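Local coordinates for signal recognition particle subunit SRP14 (Schizosaccharomyces pombe, PDB 2W9J), which is a subunit of the signal recognition particle, the ribonucleoprotein that probably directs nascent secretory and membrane proteins to the endoplasmic reticulum during translation, at residues I58-E63 with T68-S73; L47-A50 with E56-S59. One frame throughout, in Å; residues are numbered along the deposited sequence.

Interaction 1 sets the helix 67-76 against the sheet, and interaction 2 joins two strands of that sheet; both use the strand 57-63, and Ile58 and Ser59 belong to both. Interaction 1 is wholly buried and purely apolar, built on the ring of Phe70 with methyls of Val62 and Thr60. Interaction 2 rests on main-chain hydrogen bonds and is only partly buried, with Ala50 and Ile58 facing the core and Lys57 at the exposed border. Ile48 connects the two: its N lies 2.9 Å from Thr60 O, a probable hydrogen bond, while its CD1 packs against Val62 CG2 and Phe70 CE2.

Interaction 1 (I58-E63 with T68-S73); sequences ISTVVE and TDFFQS
Val62 sits squarely on the ring of Phe70, where the strand 57-63 meets the helix 67-76 in the helix-on-sheet packing of the SRP9/14-type alpha/beta fold. Val62 CG2 stands 3.7 Å from the centroid of the Phe70 ring and only 4° from the ring normal, a CH-pi contact directly over the face in which the methyl is almost equally far from all six ring carbons. The other branch, CG1, reaches back to the root of the same side chain and touches Phe70 CB at 3.8 Å, so one methyl of the valine covers the ring centre and the other its attachment to the backbone. Thr60, two residues earlier on the same side of the strand, meets the far end of the ring: its CG2 approaches Phe70 CZ obliquely at 4.1 Å. The aromatic side chain reaches this strip because its CG is anti to the backbone N (chi1 -179°), which carries the ring from the helix toward the sheet. With a leucine here the ring is gone, and Val62 CG2 would probably be left less closely packed, with a gap opening toward the methyl of Thr60.

Further out, Asn5 of the helix 5-17 packs against Phe70, and Phe8 of the same helix against Thr60. While the methyl of Thr60 serves the apolar contact, its hydroxyl OG1 is hydrogen-bonded to Leu3 O and Asn5 OD1, satisfying a buried polar atom and tying the strand to the start of the helix 5-17. Within the helix 67-76, the ring of the next residue lies beside the first: Phe70 CD2 stands over the centre of one face of the Phe71 ring, 4.1 Å above its plane.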
loop_
_atom_site.group_PDB
_atom_site.type_symbol
_atom_site.label_atom_id
_atom_site.label_comp_id
_atom_site.label_asym_id
_atom_site.label_seq_id
_atom_site.Cartn_x
_atom_site.Cartn_y
_atom_site.Cartn_z
ATOM N N ILE A 58 4.681 0.561 -6.143
ATOM C CA ILE A 58 3.365 1.233 -6.148
ATOM C C ILE A 58 3.265 2.275 -5.020
ATOM O O ILE A 58 3.905 2.133 -3.982
ATOM C CB ILE A 58 2.180 0.236 -6.095
ATOM C CG1 ILE A 58 2.387 -0.810 -4.989
ATOM C CG2 ILE A 58 1.976 -0.423 -7.471
ATOM C CD1 ILE A 58 1.143 -1.558 -4.611
ATOM N N SER A 59 2.483 3.329 -5.233
ATOM C CA SER A 59 2.497 4.489 -4.334
ATOM C C SER A 59 1.116 5.002 -4.050
ATOM O O SER A 59 0.247 4.964 -4.922
ATOM C CB SER A 59 3.230 5.646 -4.976
ATOM O OG SER A 59 4.581 5.339 -5.185
ATOM N N THR A 60 0.937 5.526 -2.841
ATOM C CA THR A 60 -0.278 6.246 -2.488
ATOM C C THR A 60 -0.020 7.231 -1.351
ATOM O O THR A 60 0.917 7.051 -0.560
ATOM C CB THR A 60 -1.442 5.275 -2.150
ATOM O OG1 THR A 60 -2.683 5.986 -2.191
ATOM C CG2 THR A 60 -1.263 4.600 -0.793
ATOM N N VAL A 61 -0.814 8.294 -1.290
ATOM C CA VAL A 61 -0.709 9.228 -0.179
ATOM C C VAL A 61 -1.890 9.036 0.755
ATOM O O VAL A 61 -3.052 9.218 0.365
ATOM C CB VAL A 61 -0.619 10.692 -0.631
ATOM C CG1 VAL A 61 -0.629 11.614 0.575
ATOM C CG2 VAL A 61 0.650 10.922 -1.444
ATOM N N VAL A 62 -1.572 8.663 1.992
ATOM C CA VAL A 62 -2.583 8.432 3.007
ATOM C C VAL A 62 -2.690 9.617 3.960
ATOM O O VAL A 62 -1.725 9.981 4.634
ATOM C CB VAL A 62 -2.320 7.125 3.791
ATOM C CG1 VAL A 62 -3.499 6.817 4.690
ATOM C CG2 VAL A 62 -2.077 5.962 2.823
ATOM N N GLU A 63 -3.881 10.207 4.009
ATOM C CA GLU A 63 -4.149 11.351 4.875
ATOM C C GLU A 63 -4.323 10.894 6.317
ATOM O O GLU A 63 -4.922 9.848 6.556
ATOM C CB GLU A 63 -5.383 12.111 4.380
ATOM C CG GLU A 63 -5.221 12.650 2.946
ATOM C CD GLU A 63 -5.847 14.030 2.760
ATOM O OE1 GLU A 63 -6.811 14.366 3.486
ATOM O OE2 GLU A 63 -5.375 14.786 1.886
ATOM N N THR A 68 -6.378 5.005 10.392
ATOM C CA THR A 68 -7.080 3.847 10.960
ATOM C C THR A 68 -7.676 2.954 9.859
ATOM O O THR A 68 -7.358 1.759 9.771
ATOM C CB THR A 68 -8.205 4.297 11.912
ATOM O OG1 THR A 68 -7.646 5.040 13.000
ATOM C CG2 THR A 68 -8.961 3.103 12.451
ATOM N N ASP A 69 -8.524 3.567 9.023
ATOM C CA ASP A 69 -9.231 2.904 7.924
ATOM C C ASP A 69 -8.283 2.207 6.970
ATOM O O ASP A 69 -8.467 1.024 6.663
ATOM C CB ASP A 69 -10.059 3.928 7.144
ATOM C CG ASP A 69 -11.375 4.267 7.831
ATOM O OD1 ASP A 69 -12.205 3.340 8.040
ATOM O OD2 ASP A 69 -11.587 5.466 8.145
ATOM N N PHE A 70 -7.272 2.952 6.515
ATOM C CA PHE A 70 -6.313 2.459 5.541
ATOM C C PHE A 70 -5.488 1.323 6.084
ATOM O O PHE A 70 -5.307 0.325 5.406
ATOM C CB PHE A 70 -5.379 3.564 5.034
ATOM C CG PHE A 70 -4.402 3.076 4.011
ATOM C CD1 PHE A 70 -4.756 3.019 2.675
ATOM C CD2 PHE A 70 -3.146 2.602 4.393
ATOM C CE1 PHE A 70 -3.860 2.531 1.721
ATOM C CE2 PHE A 70 -2.248 2.116 3.448
ATOM C CZ PHE A 70 -2.607 2.082 2.104
ATOM N N PHE A 71 -4.979 1.474 7.297
ATOM C CA PHE A 71 -4.208 0.395 7.898
ATOM C C PHE A 71 -5.076 -0.801 8.271
ATOM O O PHE A 71 -4.607 -1.939 8.274
ATOM C CB PHE A 71 -3.320 0.895 9.040
ATOM C CG PHE A 71 -2.208 1.774 8.559
ATOM C CD1 PHE A 71 -2.195 3.134 8.847
ATOM C CD2 PHE A 71 -1.204 1.257 7.738
ATOM C CE1 PHE A 71 -1.180 3.957 8.361
ATOM C CE2 PHE A 71 -0.188 2.075 7.248
ATOM C CZ PHE A 71 -0.177 3.426 7.561
ATOM N N GLN A 72 -6.352 -0.544 8.536
ATOM C CA GLN A 72 -7.302 -1.637 8.731
ATOM C C GLN A 72 -7.497 -2.434 7.427
ATOM O O GLN A 72 -7.520 -3.656 7.464
ATOM C CB GLN A 72 -8.628 -1.121 9.288
ATOM C CG GLN A 72 -9.529 -2.193 9.874
ATOM C CD GLN A 72 -9.034 -2.739 11.209
ATOM O OE1 GLN A 72 -8.055 -3.497 11.264
ATOM N NE2 GLN A 72 -9.724 -2.370 12.293
ATOM N N SER A 73 -7.606 -1.741 6.290
ATOM C CA SER A 73 -7.726 -2.387 4.969
ATOM C C SER A 73 -6.422 -3.030 4.540
ATOM O O SER A 73 -6.424 -4.050 3.850
ATOM C CB SER A 73 -8.103 -1.366 3.896
ATOM O OG SER A 73 -9.498 -1.207 3.784
#

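Interaction 2 (L47-A50 with E56-S59)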
loop_
_atom_site.group_PDB
_atom_site.type_symbol
_atom_site.label_atom_id
_atom_site.label_comp_id
_atom_site.label_asym_id
_atom_site.label_seq_id
_atom_site.Cartn_x
_atom_site.Cartn_y
_atom_site.Cartn_z
ATOM N N LEU A 47 3.294 9.595 2.458
ATOM C CA LEU A 47 3.479 8.907 1.202
ATOM C C LEU A 47 3.984 7.508 1.484
ATOM O O LEU A 47 5.053 7.334 2.062
ATOM C CB LEU A 47 4.469 9.670 0.337
ATOM C CG LEU A 47 4.979 9.081 -0.978
ATOM C CD1 LEU A 47 3.895 8.981 -2.027
ATOM C CD2 LEU A 47 6.088 9.951 -1.490
ATOM N N ILE A 48 3.204 6.519 1.066
ATOM C CA ILE A 48 3.566 5.110 1.200
ATOM C C ILE A 48 3.999 4.513 -0.142
ATOM O O ILE A 48 3.283 4.637 -1.160
ATOM C CB ILE A 48 2.387 4.301 1.772
ATOM C CG1 ILE A 48 2.038 4.847 3.146
ATOM C CG2 ILE A 48 2.734 2.822 1.874
ATOM C CD1 ILE A 48 0.884 4.181 3.790
ATOM N N ARG A 49 5.172 3.879 -0.144
ATOM C CA ARG A 49 5.657 3.134 -1.305
ATOM C C ARG A 49 5.751 1.655 -0.957
ATOM O O ARG A 49 6.302 1.312 0.086
ATOM C CB ARG A 49 7.048 3.590 -1.703
ATOM C CG ARG A 49 7.228 5.058 -1.936
ATOM C CD ARG A 49 8.721 5.340 -1.933
ATOM N NE ARG A 49 9.069 6.751 -1.799
ATOM C CZ ARG A 49 8.801 7.505 -0.731
ATOM N NH1 ARG A 49 8.133 7.002 0.319
ATOM N NH2 ARG A 49 9.191 8.783 -0.723
ATOM N N ALA A 50 5.224 0.782 -1.815
ATOM C CA ALA A 50 5.393 -0.668 -1.653
ATOM C C ALA A 50 6.032 -1.305 -2.891
ATOM O O ALA A 50 5.805 -0.874 -4.022
ATOM C CB ALA A 50 4.077 -1.323 -1.347
ATOM N N GLU A 56 7.252 -3.860 -10.178
ATOM C CA GLU A 56 7.474 -2.444 -9.977
ATOM C C GLU A 56 6.977 -2.016 -8.588
ATOM O O GLU A 56 6.274 -2.768 -7.891
ATOM C CB GLU A 56 6.713 -1.660 -11.047
ATOM C CG GLU A 56 5.194 -1.893 -10.982
ATOM C CD GLU A 56 4.442 -1.349 -12.181
ATOM O OE1 GLU A 56 5.003 -0.524 -12.947
ATOM O OE2 GLU A 56 3.271 -1.754 -12.345
ATOM N N LYS A 57 7.357 -0.797 -8.215
ATOM C CA LYS A 57 6.875 -0.115 -7.025
ATOM C C LYS A 57 5.428 0.389 -7.241
ATOM O O LYS A 57 4.998 0.582 -8.388
ATOM C CB LYS A 57 7.847 1.038 -6.715
ATOM C CG LYS A 57 7.362 2.109 -5.715
ATOM C CD LYS A 57 8.400 3.227 -5.532
ATOM C CE LYS A 57 8.475 4.180 -6.740
ATOM N NZ LYS A 57 7.209 4.961 -7.019
ATOM N N ILE A 58 4.681 0.561 -6.143
ATOM C CA ILE A 58 3.365 1.233 -6.148
ATOM C C ILE A 58 3.265 2.275 -5.020
ATOM O O ILE A 58 3.905 2.133 -3.982
ATOM C CB ILE A 58 2.180 0.236 -6.095
ATOM C CG1 ILE A 58 2.387 -0.810 -4.989
ATOM C CG2 ILE A 58 1.976 -0.423 -7.471
ATOM C CD1 ILE A 58 1.143 -1.558 -4.611
ATOM N N SER A 59 2.483 3.329 -5.233
ATOM C CA SER A 59 2.497 4.489 -4.334
ATOM C C SER A 59 1.116 5.002 -4.050
ATOM O O SER A 59 0.247 4.964 -4.922
ATOM C CB SER A 59 3.230 5.646 -4.976
ATOM O OG SER A 59 4.581 5.339 -5.185
#
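Ala50 and Ile58 form a hydrogen-bonded antiparallel pair between the segments 47-50 and 57-59, which run at 158° to each other with their axes 4.7 Å apart at closest approach. Both main-chain bonds are present: Ala50 N donates to Ile58 O at 2.9 Å, and Ile58 N donates to Ala50 O at 2.8 Å. The neighbouring pair, Arg49 with Ser59, is non-hydrogen-bonded, and there Ser59 CA makes a CA-H...O contact of 3.3 Å with Ile48 O. Arg49 CA approaches Ile58 O in the same manner, so this carbonyl receives both an N-H and a CA-H from the opposing strand.

On one face of the sheet, Ala50 CB packs 4.0 Å from Ile58 CG1. That branch lies between the backbone N and the carbonyl carbon of its own residue (chi1 48°), which also brings it alongside Ala50 O. Phe8 of the helix 5-17 covers both side chains. The other face carries Arg49, Lys57 and Ser59. Arg49 and Lys57 run side by side in the same direction and touch through their aliphatic parts, Arg49 CB and Lys57 CD being 4.1 Å apart. Lys57 then bends at its last two torsions and carries its amine forward along its own strand, where NZ makes a weak hydrogen bond of 3.2 Å to Ser59 OG. The two like charges stay separated, Lys57 NZ being 5.8 Å from Arg49 NE, while Leu47 CD2 lies over one face of the guanidinium group, toward its rim.

The arrangement is that of an antiparallel beta hairpin, 45-51 and 57-63, within the sheet of the SRP9/14 fold, with an apolar face beneath a helix and a face carrying Arg49 and Lys57 turned from it; the latter is consistent with the RNA-binding sheet surface of SRP9/14 relatives in the Alu domain.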